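Local coordinates for Mll7089 protein (Mesorhizobium loti, PDB 2OZ8) that is of unknown function but, as a member of the mandelate racemase group of the enolase superfamily, probably binds magnesium and may act as a hydro-lyase, at residues L270-Q275 with M280-L285; L260-H265 with L289-S294; F13-D18 with D324-Q329; A157-S162 with Y318-F323. All coordinates share one frame; numbering follows the deposited sequence.

Contact 1 of 4, residues L270-Q275 with M280-L285; sequences LNVHGQ and MRIGWL
Leu-270 and Val-272 reach out from a barrel strand to grip one branched side chain, Ile-282, on the helix that follows: the strand-to-helix half of a beta-alpha-beta unit in the TIM-type barrel. The unit consists of strand 269-272, helix 276-289 and strand 293-295. Being two positions apart on the strand, Leu-270 and Val-272 turn the same way, and their methyls meet the two arms of the isoleucine. Leu-270 CD2 lies 3.6 Å from Ile-282 CG1 and also brushes the gamma methyl, CG2. The isoleucine gains this double use from its torsion: CG1 stands opposite the backbone N (chi1 -157°), which leaves CG2 wedged between N and the carbonyl carbon. A beta-branched residue suits the place: a methylene, CG1, meets Leu-270 and a methyl, CG2, meets Val-272. No polar group enters the contact, in keeping with its burial between sheet and helix. On the flanks, Leu-261 of helix 255-263 touches Leu-270, while Leu-255 of the same helix touches Ile-282. Beyond Val-272 the chain leaves the strand, and His-273 is held by Glu-251 and by the carbonyl of Asn-297. Val-272 points CG1 away from its own carbonyl carbon (chi1 -55°), and this methyl stops 4.0 Å from Ile-282 CG2, the two side chains passing in opposite directions.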
# COMPACT_ATOMS: atom_id res chain seq x y z
N LEU A 270 -9.45 17.38 -14.37
CA LEU A 270 -10.61 17.53 -13.49
C LEU A 270 -11.66 18.47 -14.12
O LEU A 270 -11.28 19.58 -14.47
CB LEU A 270 -10.18 17.98 -12.07
CG LEU A 270 -11.29 18.33 -11.02
CD1 LEU A 270 -11.89 17.09 -10.44
CD2 LEU A 270 -10.70 19.14 -9.90
N ASN A 271 -12.92 18.04 -14.35
CA ASN A 271 -13.97 18.99 -14.83
C ASN A 271 -14.67 19.64 -13.65
O ASN A 271 -14.91 19.01 -12.63
CB ASN A 271 -15.01 18.33 -15.74
CG ASN A 271 -15.84 19.35 -16.57
OD1 ASN A 271 -17.08 19.47 -16.38
ND2 ASN A 271 -15.18 20.04 -17.53
N VAL A 272 -14.97 20.92 -13.78
CA VAL A 272 -15.68 21.62 -12.72
C VAL A 272 -16.73 22.51 -13.35
O VAL A 272 -16.72 22.69 -14.55
CB VAL A 272 -14.75 22.50 -11.80
CG1 VAL A 272 -13.63 21.68 -11.21
CG2 VAL A 272 -14.20 23.70 -12.58
N HIS A 273 -17.57 23.10 -12.52
CA HIS A 273 -18.60 24.04 -12.97
C HIS A 273 -18.41 25.41 -12.36
O HIS A 273 -17.30 25.88 -12.33
CB HIS A 273 -20.01 23.45 -12.76
CG HIS A 273 -20.32 22.38 -13.75
ND1 HIS A 273 -20.84 22.65 -15.00
CD2 HIS A 273 -20.10 21.04 -13.72
CE1 HIS A 273 -20.96 21.52 -15.68
NE2 HIS A 273 -20.53 20.53 -14.93
N GLY A 274 -19.46 26.06 -11.89
CA GLY A 274 -19.42 27.48 -11.53
C GLY A 274 -19.50 27.83 -10.06
O GLY A 274 -19.79 28.98 -9.74
N GLN A 275 -19.23 26.88 -9.15
CA GLN A 275 -19.19 27.21 -7.75
C GLN A 275 -17.94 28.03 -7.51
O GLN A 275 -16.90 27.49 -7.14
CB GLN A 275 -19.19 25.97 -6.87
CG GLN A 275 -20.41 25.11 -7.04
CD GLN A 275 -20.33 24.21 -8.26
OE1 GLN A 275 -19.35 24.26 -9.05
NE2 GLN A 275 -21.37 23.40 -8.46
N MET A 280 -12.07 28.04 -7.20
CA MET A 280 -10.76 28.63 -6.91
C MET A 280 -9.98 27.85 -5.85
O MET A 280 -8.75 27.78 -5.87
CB MET A 280 -10.87 30.11 -6.57
CG MET A 280 -11.49 30.95 -7.71
SD MET A 280 -10.63 31.01 -9.32
CE MET A 280 -9.09 31.73 -8.73
N ARG A 281 -10.68 27.21 -4.93
CA ARG A 281 -9.99 26.39 -3.96
C ARG A 281 -9.46 25.08 -4.61
O ARG A 281 -8.29 24.71 -4.40
CB ARG A 281 -10.90 26.08 -2.76
CG ARG A 281 -11.03 27.23 -1.85
CD ARG A 281 -12.09 27.06 -0.78
NE ARG A 281 -12.09 28.27 0.03
CZ ARG A 281 -12.96 28.57 1.00
NH1 ARG A 281 -13.95 27.73 1.32
NH2 ARG A 281 -12.82 29.73 1.65
N ILE A 282 -10.32 24.39 -5.38
CA ILE A 282 -9.88 23.17 -6.04
C ILE A 282 -8.86 23.49 -7.13
O ILE A 282 -7.97 22.69 -7.41
CB ILE A 282 -11.06 22.28 -6.59
CG1 ILE A 282 -10.56 20.84 -6.72
CG2 ILE A 282 -11.53 22.72 -7.96
CD1 ILE A 282 -10.28 20.16 -5.39
N GLY A 283 -8.98 24.68 -7.72
CA GLY A 283 -7.97 25.17 -8.66
C GLY A 283 -6.60 25.47 -8.07
O GLY A 283 -5.62 25.35 -8.76
N TRP A 284 -6.54 25.92 -6.81
CA TRP A 284 -5.25 26.04 -6.11
C TRP A 284 -4.62 24.61 -5.92
O TRP A 284 -3.49 24.33 -6.37
CB TRP A 284 -5.41 26.76 -4.76
CG TRP A 284 -4.22 26.55 -3.91
CD1 TRP A 284 -2.96 27.04 -4.14
CD2 TRP A 284 -4.13 25.71 -2.77
NE1 TRP A 284 -2.10 26.58 -3.21
CE2 TRP A 284 -2.77 25.75 -2.34
CE3 TRP A 284 -5.03 24.93 -2.06
CZ2 TRP A 284 -2.31 25.04 -1.21
CZ3 TRP A 284 -4.56 24.23 -0.92
CH2 TRP A 284 -3.21 24.30 -0.52
N LEU A 285 -5.37 23.73 -5.26
CA LEU A 285 -4.96 22.36 -5.04
C LEU A 285 -4.48 21.69 -6.36
O LEU A 285 -3.33 21.32 -6.47
CB LEU A 285 -6.06 21.56 -4.33
CG LEU A 285 -5.64 20.19 -3.80
CD1 LEU A 285 -4.41 20.33 -2.87
CD2 LEU A 285 -6.81 19.49 -3.06

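Contact 2 of 4, residues L260-H265 with L289-S294; sequences LLLEAH and LGIPIS
In Leu-262, a first torsion that sets CG opposite the carbonyl carbon (chi1 -65°), followed by an extended second one, carries CD2 out to Ile-291 and leaves CB against Leu-289 CD1, where two neighbouring helices of the TIM-type barrel end. Ile-291 sets CG1 in the corresponding place (chi1 -55°), and its second branch, CG2, falls opposite the backbone N, which offers both gamma carbons to Leu-262. The segment 260-265 holds the end of helix 255-263 and the two residues that leave it. The segment 289-294 is the bend from helix 276-289 into strand 293-295. Leu-262 touches both partners. Its CB rests against Leu-289 CD1 at 4.0 Å, while CD2 passes Ile-291 in the opposite sense, 4.1 Å from Ile-291 CG1. Leucine suits this position because its stem and its forked tip can serve two partners at once, and it also touches Ile-282 of helix 276-289. Both helices end on a residue with positive phi. His-265 ends its helix in a Schellman motif, with its N bonded to Leu-262 O at 3.0 Å. Gly-290 leaves the other helix at angles where a side chain would collide with the preceding carbonyl oxygen, which explains the glycine. The contact borders on subunit interfaces: Leu-289 also packs on Arg-259 of the second subunit, and Pro-292 on Thr-202 of the third. Contacts here are wholly apolar and at ordinary van der Waals distance, 4.0 Å between Leu-262 CD2 and Ile-291 CG2.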
# COMPACT_ATOMS: atom_id res chain seq x y z
N LEU A 260 -11.28 14.19 -3.14
CA LEU A 260 -11.05 12.75 -2.96
C LEU A 260 -10.65 12.07 -4.28
O LEU A 260 -9.80 11.15 -4.29
CB LEU A 260 -12.28 12.08 -2.35
CG LEU A 260 -12.50 12.30 -0.85
CD1 LEU A 260 -13.98 11.97 -0.48
CD2 LEU A 260 -11.50 11.48 -0.03
N LEU A 261 -11.23 12.56 -5.37
CA LEU A 261 -10.90 12.08 -6.70
C LEU A 261 -9.43 12.33 -7.00
O LEU A 261 -8.72 11.47 -7.54
CB LEU A 261 -11.77 12.76 -7.73
CG LEU A 261 -11.72 12.16 -9.14
CD1 LEU A 261 -12.47 10.80 -9.23
CD2 LEU A 261 -12.26 13.18 -10.12
N LEU A 262 -8.96 13.52 -6.62
CA LEU A 262 -7.55 13.87 -6.78
C LEU A 262 -6.63 12.97 -5.96
O LEU A 262 -5.62 12.50 -6.46
CB LEU A 262 -7.31 15.36 -6.50
CG LEU A 262 -8.00 16.32 -7.51
CD1 LEU A 262 -7.74 17.77 -7.17
CD2 LEU A 262 -7.57 16.03 -8.98
N GLU A 263 -7.00 12.69 -4.72
CA GLU A 263 -6.18 11.85 -3.87
C GLU A 263 -6.05 10.42 -4.42
O GLU A 263 -5.06 9.76 -4.22
CB GLU A 263 -6.75 11.85 -2.47
CG GLU A 263 -6.53 13.18 -1.83
CD GLU A 263 -7.26 13.39 -0.51
OE1 GLU A 263 -7.66 12.40 0.16
OE2 GLU A 263 -7.37 14.59 -0.14
N ALA A 264 -7.07 9.98 -5.14
CA ALA A 264 -7.10 8.68 -5.73
C ALA A 264 -6.36 8.62 -7.07
O ALA A 264 -6.30 7.54 -7.66
CB ALA A 264 -8.58 8.24 -5.91
N HIS A 265 -5.82 9.74 -7.56
CA HIS A 265 -5.07 9.77 -8.84
C HIS A 265 -5.90 9.31 -10.05
O HIS A 265 -5.37 8.69 -10.96
CB HIS A 265 -3.78 8.97 -8.75
CG HIS A 265 -2.94 9.33 -7.56
ND1 HIS A 265 -2.27 10.53 -7.46
CD2 HIS A 265 -2.72 8.67 -6.40
CE1 HIS A 265 -1.67 10.59 -6.29
NE2 HIS A 265 -1.91 9.46 -5.64
N LEU A 289 -0.78 20.12 -7.60
CA LEU A 289 -0.72 18.74 -7.90
C LEU A 289 -0.28 18.49 -9.34
O LEU A 289 0.22 17.40 -9.64
CB LEU A 289 -2.07 18.10 -7.64
CG LEU A 289 -2.51 17.99 -6.20
CD1 LEU A 289 -3.67 17.00 -6.07
CD2 LEU A 289 -1.35 17.57 -5.34
N GLY A 290 -0.42 19.49 -10.21
CA GLY A 290 -0.03 19.39 -11.60
C GLY A 290 -1.13 18.82 -12.47
O GLY A 290 -0.86 18.29 -13.56
N ILE A 291 -2.37 18.89 -11.97
CA ILE A 291 -3.58 18.42 -12.69
C ILE A 291 -4.24 19.62 -13.41
O ILE A 291 -4.51 20.67 -12.78
CB ILE A 291 -4.62 17.84 -11.69
CG1 ILE A 291 -4.00 16.72 -10.83
CG2 ILE A 291 -5.89 17.33 -12.40
CD1 ILE A 291 -3.33 15.58 -11.67
N PRO A 292 -4.48 19.50 -14.72
CA PRO A 292 -5.25 20.56 -15.40
C PRO A 292 -6.75 20.48 -15.10
O PRO A 292 -7.22 19.47 -14.64
CB PRO A 292 -4.99 20.26 -16.89
CG PRO A 292 -4.71 18.77 -16.94
CD PRO A 292 -4.06 18.42 -15.63
N ILE A 293 -7.50 21.50 -15.46
CA ILE A 293 -8.93 21.60 -15.11
C ILE A 293 -9.64 22.08 -16.32
O ILE A 293 -9.10 22.91 -17.06
CB ILE A 293 -9.17 22.62 -13.93
CG1 ILE A 293 -8.77 21.98 -12.59
CG2 ILE A 293 -10.61 23.17 -13.88
CD1 ILE A 293 -8.93 22.90 -11.37
N SER A 294 -10.84 21.53 -16.58
CA SER A 294 -11.70 22.12 -17.61
C SER A 294 -12.94 22.67 -16.96
O SER A 294 -13.38 22.15 -15.98
CB SER A 294 -12.00 21.19 -18.78
OG SER A 294 -12.57 20.01 -18.26

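Contact 3 of 4, residues F13-D18 with D324-Q329; sequences FQFARD and DHLVEQ
Phe-13 and Phe-15, on the first strand of the antiparallel sheet in the N-terminal capping domain, meet Leu-326 and His-325 of a short 3-10 turn that follows the last strand of the barrel. The contact thus joins the two domains of the enolase fold, through residues far apart in sequence.

The CH-pi interaction belongs to Phe-13. Leu-326 CD2 sits almost over the middle of its ring, 3.6 Å from the centroid and 14° off the ring normal, so that one methyl touches all six carbons. A serine in place of Phe-13 would probably leave that methyl without its aromatic platform and open a gap between strand and turn.

The aromatic pair is T-shaped. His-325 turns the CE1 edge of its imidazole to the face of Phe-15, with centroids 5.3 Å apart and planes at 84°. The CB of His-325 does not point at the strand, and it is the first torsion (chi1 65°) that swings the ring over to Phe-15. A flat ring suits this place, since it can give an edge to Phe-15 while also pairing edge-to-face with Trp-358.

Ordinary apolar packing completes the set: the second methyl of Leu-326, CD1, lies obliquely 4.4 Å from Phe-15 CZ, and Leu-326 CG lies over the rim of one face of the neighbouring imidazole.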
# COMPACT_ATOMS: atom_id res chain seq x y z
N PHE A 13 -38.11 31.50 -13.57
CA PHE A 13 -38.33 31.23 -15.00
C PHE A 13 -38.61 29.71 -15.26
O PHE A 13 -38.10 28.80 -14.56
CB PHE A 13 -37.12 31.69 -15.82
CG PHE A 13 -36.77 33.17 -15.63
CD1 PHE A 13 -37.43 34.16 -16.35
CD2 PHE A 13 -35.82 33.56 -14.70
CE1 PHE A 13 -37.14 35.51 -16.17
CE2 PHE A 13 -35.52 34.90 -14.52
CZ PHE A 13 -36.18 35.87 -15.25
N GLN A 14 -39.44 29.43 -16.25
CA GLN A 14 -39.72 28.04 -16.61
C GLN A 14 -40.16 28.13 -18.07
O GLN A 14 -41.25 28.61 -18.36
CB GLN A 14 -40.81 27.43 -15.73
CG GLN A 14 -41.17 25.96 -16.10
CD GLN A 14 -42.38 25.37 -15.32
OE1 GLN A 14 -42.93 25.99 -14.40
NE2 GLN A 14 -42.78 24.20 -15.70
N PHE A 15 -39.29 27.70 -18.99
CA PHE A 15 -39.54 27.85 -20.42
C PHE A 15 -39.05 26.68 -21.27
O PHE A 15 -38.17 25.94 -20.85
CB PHE A 15 -38.94 29.15 -20.93
CG PHE A 15 -37.45 29.33 -20.66
CD1 PHE A 15 -36.49 29.05 -21.66
CD2 PHE A 15 -37.00 29.85 -19.43
CE1 PHE A 15 -35.10 29.32 -21.47
CE2 PHE A 15 -35.61 30.09 -19.19
CZ PHE A 15 -34.66 29.82 -20.23
N ALA A 16 -39.64 26.53 -22.45
CA ALA A 16 -39.26 25.51 -23.44
C ALA A 16 -37.91 25.84 -24.05
O ALA A 16 -37.55 27.03 -24.21
CB ALA A 16 -40.31 25.39 -24.56
N ARG A 17 -37.16 24.78 -24.36
CA ARG A 17 -35.90 24.89 -25.09
C ARG A 17 -36.17 24.91 -26.59
O ARG A 17 -37.23 24.50 -27.03
CB ARG A 17 -34.98 23.71 -24.75
CG ARG A 17 -34.36 23.82 -23.37
CD ARG A 17 -33.54 22.57 -23.04
NE ARG A 17 -33.08 22.58 -21.66
CZ ARG A 17 -31.91 23.08 -21.27
NH1 ARG A 17 -31.07 23.62 -22.14
NH2 ARG A 17 -31.58 23.03 -19.99
N ASP A 18 -35.19 25.37 -27.35
CA ASP A 18 -35.23 25.32 -28.81
C ASP A 18 -34.90 23.95 -29.44
O ASP A 18 -35.20 23.73 -30.61
CB ASP A 18 -34.36 26.44 -29.41
CG ASP A 18 -32.87 26.27 -29.13
OD1 ASP A 18 -32.44 25.76 -28.03
OD2 ASP A 18 -32.10 26.69 -30.05
N ASP A 324 -29.82 33.71 -23.64
CA ASP A 324 -29.26 35.05 -23.69
C ASP A 324 -30.30 36.14 -23.42
O ASP A 324 -29.97 37.23 -22.94
CB ASP A 324 -28.58 35.28 -25.05
CG ASP A 324 -27.28 34.46 -25.23
OD1 ASP A 324 -26.96 33.54 -24.41
OD2 ASP A 324 -26.57 34.75 -26.20
N HIS A 325 -31.56 35.86 -23.75
CA HIS A 325 -32.62 36.83 -23.59
C HIS A 325 -32.80 37.28 -22.12
O HIS A 325 -33.40 38.35 -21.83
CB HIS A 325 -33.92 36.27 -24.15
CG HIS A 325 -34.43 35.09 -23.39
ND1 HIS A 325 -33.83 33.85 -23.45
CD2 HIS A 325 -35.48 34.97 -22.54
CE1 HIS A 325 -34.49 33.02 -22.67
NE2 HIS A 325 -35.49 33.67 -22.11
N LEU A 326 -32.26 36.49 -21.20
CA LEU A 326 -32.43 36.78 -19.82
C LEU A 326 -31.52 37.91 -19.32
O LEU A 326 -31.79 38.47 -18.25
CB LEU A 326 -32.27 35.54 -18.96
CG LEU A 326 -33.20 34.33 -19.06
CD1 LEU A 326 -32.57 33.14 -18.32
CD2 LEU A 326 -34.61 34.56 -18.55
N VAL A 327 -30.46 38.24 -20.06
CA VAL A 327 -29.49 39.23 -19.58
C VAL A 327 -29.26 40.35 -20.61
O VAL A 327 -29.54 40.17 -21.81
CB VAL A 327 -28.11 38.59 -19.26
CG1 VAL A 327 -28.10 37.85 -17.89
CG2 VAL A 327 -27.66 37.70 -20.44
N GLU A 328 -28.72 41.49 -20.16
CA GLU A 328 -28.50 42.65 -21.04
C GLU A 328 -27.45 42.35 -22.06
O GLU A 328 -27.72 42.49 -23.24
CB GLU A 328 -28.18 43.92 -20.26
CG GLU A 328 -29.35 44.37 -19.40
CD GLU A 328 -29.08 45.56 -18.50
OE1 GLU A 328 -27.89 46.00 -18.34
OE2 GLU A 328 -30.10 46.05 -17.94
N GLN A 329 -26.25 41.96 -21.62
CA GLN A 329 -25.20 41.49 -22.53
C GLN A 329 -24.51 40.21 -22.07
O GLN A 329 -23.79 40.20 -21.05
CB GLN A 329 -24.14 42.56 -22.86
CG GLN A 329 -23.85 43.44 -21.73
CD GLN A 329 -23.22 44.76 -22.11
OE1 GLN A 329 -22.44 44.85 -23.05
NE2 GLN A 329 -23.55 45.78 -21.34

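Contact 4 of 4, residues A157-S162 with Y318-F323; sequences ASIGYS and YSFQNF
Tyr-161 projects from the bend between helix 146-158 and strand 163-167 into a corner formed by Tyr-318 and Phe-320, where the last strand of the TIM-type barrel runs out. The corner is itself well packed. Phe-320 has positive phi, and its ring lies against Tyr-318, whose CE2 stands 3.4 Å above the plane of the Phe-320 ring near its rim. Into this angle goes the far end of Tyr-161. Its phenol oxygen, OH, abuts Tyr-318 CD2 at 3.3 Å, while its ring and that of Phe-320 form an offset edge-to-face pair, the edge of Phe-320 toward the face of Tyr-161, with the planes at 62° and centroids 5.4 Å apart. The bump is Phe-320 CZ, 3.6 Å from Tyr-161 CE2. A tyrosine suits this site because it is long enough to reach Tyr-318 and broad enough to receive Phe-320. Ala-135 and Ala-137 of strand 132-138 also touch its ring, their small side chains suiting a bulky neighbour, and Ile-333 closes another flank. Replaced by alanine, Tyr-161 would take its whole ring away, which is likely to open a gap beside strand 132-138 and let the Phe-320 ring turn more freely. The helix ends just before in a Schellman motif at Gly-160, where a CB would be jammed against the carbonyl O of Ile-159. Ile-159 fills the more exposed rim, its CD1 methyl lying 4.4 Å from Phe-320 CE1, at the edge of that ring.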
# COMPACT_ATOMS: atom_id res chain seq x y z
N ALA A 157 -18.69 25.27 -36.46
CA ALA A 157 -17.52 25.45 -37.32
C ALA A 157 -17.59 26.76 -38.14
O ALA A 157 -16.57 27.48 -38.26
CB ALA A 157 -17.28 24.23 -38.22
N SER A 158 -18.79 27.07 -38.67
CA SER A 158 -19.02 28.34 -39.42
C SER A 158 -18.44 29.56 -38.74
O SER A 158 -17.81 30.39 -39.41
CB SER A 158 -20.50 28.67 -39.55
OG SER A 158 -21.06 27.99 -40.63
N ILE A 159 -18.69 29.66 -37.42
CA ILE A 159 -18.31 30.83 -36.61
C ILE A 159 -17.03 30.61 -35.77
O ILE A 159 -16.75 31.35 -34.85
CB ILE A 159 -19.47 31.27 -35.68
CG1 ILE A 159 -19.67 30.23 -34.55
CG2 ILE A 159 -20.79 31.53 -36.51
CD1 ILE A 159 -20.91 30.43 -33.74
N GLY A 160 -16.26 29.58 -36.07
CA GLY A 160 -14.87 29.59 -35.63
C GLY A 160 -14.43 28.71 -34.47
O GLY A 160 -13.30 28.85 -34.01
N TYR A 161 -15.32 27.84 -34.00
CA TYR A 161 -14.94 26.72 -33.12
C TYR A 161 -14.03 25.78 -33.87
O TYR A 161 -14.20 25.57 -35.08
CB TYR A 161 -16.18 25.98 -32.59
CG TYR A 161 -16.99 26.84 -31.62
CD1 TYR A 161 -16.74 26.79 -30.22
CD2 TYR A 161 -17.99 27.72 -32.10
CE1 TYR A 161 -17.47 27.62 -29.31
CE2 TYR A 161 -18.73 28.54 -31.22
CZ TYR A 161 -18.45 28.49 -29.83
OH TYR A 161 -19.19 29.31 -29.00
N SER A 162 -13.06 25.22 -33.17
CA SER A 162 -12.16 24.22 -33.74
C SER A 162 -12.11 23.00 -32.84
O SER A 162 -11.41 22.03 -33.14
CB SER A 162 -10.77 24.80 -33.92
OG SER A 162 -10.28 25.37 -32.71
N TYR A 318 -19.15 25.46 -24.08
CA TYR A 318 -20.32 26.26 -24.52
C TYR A 318 -21.33 25.40 -25.31
O TYR A 318 -20.94 24.68 -26.23
CB TYR A 318 -19.91 27.51 -25.32
CG TYR A 318 -21.12 28.33 -25.70
CD1 TYR A 318 -21.82 29.08 -24.75
CD2 TYR A 318 -21.63 28.26 -27.00
CE1 TYR A 318 -22.99 29.76 -25.08
CE2 TYR A 318 -22.81 28.94 -27.36
CZ TYR A 318 -23.46 29.69 -26.40
OH TYR A 318 -24.58 30.33 -26.77
N SER A 319 -22.61 25.49 -24.98
CA SER A 319 -23.60 24.51 -25.44
C SER A 319 -24.78 25.10 -26.24
O SER A 319 -25.76 24.43 -26.48
CB SER A 319 -24.12 23.71 -24.26
OG SER A 319 -23.10 22.84 -23.76
N PHE A 320 -24.65 26.36 -26.63
CA PHE A 320 -25.64 27.00 -27.48
C PHE A 320 -27.05 26.98 -26.88
O PHE A 320 -28.01 26.94 -27.62
CB PHE A 320 -25.62 26.39 -28.91
CG PHE A 320 -24.28 26.48 -29.55
CD1 PHE A 320 -23.94 27.58 -30.30
CD2 PHE A 320 -23.32 25.46 -29.36
CE1 PHE A 320 -22.71 27.69 -30.87
CE2 PHE A 320 -22.05 25.57 -29.93
CZ PHE A 320 -21.75 26.69 -30.66
N GLN A 321 -27.17 27.04 -25.56
CA GLN A 321 -28.52 27.06 -24.95
C GLN A 321 -29.29 28.41 -25.20
O GLN A 321 -28.67 29.46 -25.43
CB GLN A 321 -28.43 26.68 -23.47
CG GLN A 321 -28.06 25.21 -23.27
CD GLN A 321 -27.60 24.90 -21.87
OE1 GLN A 321 -28.20 24.06 -21.19
NE2 GLN A 321 -26.52 25.58 -21.42
N ASN A 322 -30.62 28.37 -25.24
CA ASN A 322 -31.40 29.60 -25.50
C ASN A 322 -31.61 30.35 -24.19
O ASN A 322 -32.69 30.30 -23.63
CB ASN A 322 -32.74 29.32 -26.18
CG ASN A 322 -33.68 28.48 -25.31
OD1 ASN A 322 -33.22 27.63 -24.53
ND2 ASN A 322 -35.01 28.70 -25.43
N PHE A 323 -30.57 31.05 -23.74
CA PHE A 323 -30.52 31.70 -22.41
C PHE A 323 -30.29 33.21 -22.51
O PHE A 323 -30.50 33.92 -21.57
CB PHE A 323 -29.38 31.11 -21.54
CG PHE A 323 -29.60 29.68 -21.07
CD1 PHE A 323 -30.81 29.04 -21.23
CD2 PHE A 323 -28.57 28.99 -20.43
CE1 PHE A 323 -31.01 27.69 -20.77
CE2 PHE A 323 -28.74 27.68 -19.97
CZ PHE A 323 -29.97 27.03 -20.13

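In the fold
Contacts 1 and 2 are neighbours on one side of the barrel, contact 1 nested in the loop closed by contact 2, with centres 10 Å apart; Asn-271 ND2 lies 2.7 Å from Ser-294 OG in a probable hydrogen bond. Contacts 3 and 4 lie across the chain's centre from contact 1, 26 and 24 Å away between centres. Their own centres are 16 Å apart, and Arg-17 NH1 probably bonds Gln-321 OE1 at 3.1 Å, tying capping domain to barrel. In this superfamily the active site lies at the C-terminal ends of the barrel strands, toward which the loops after Val-272 and Tyr-318 lead; contact 2 sits at the opposite end.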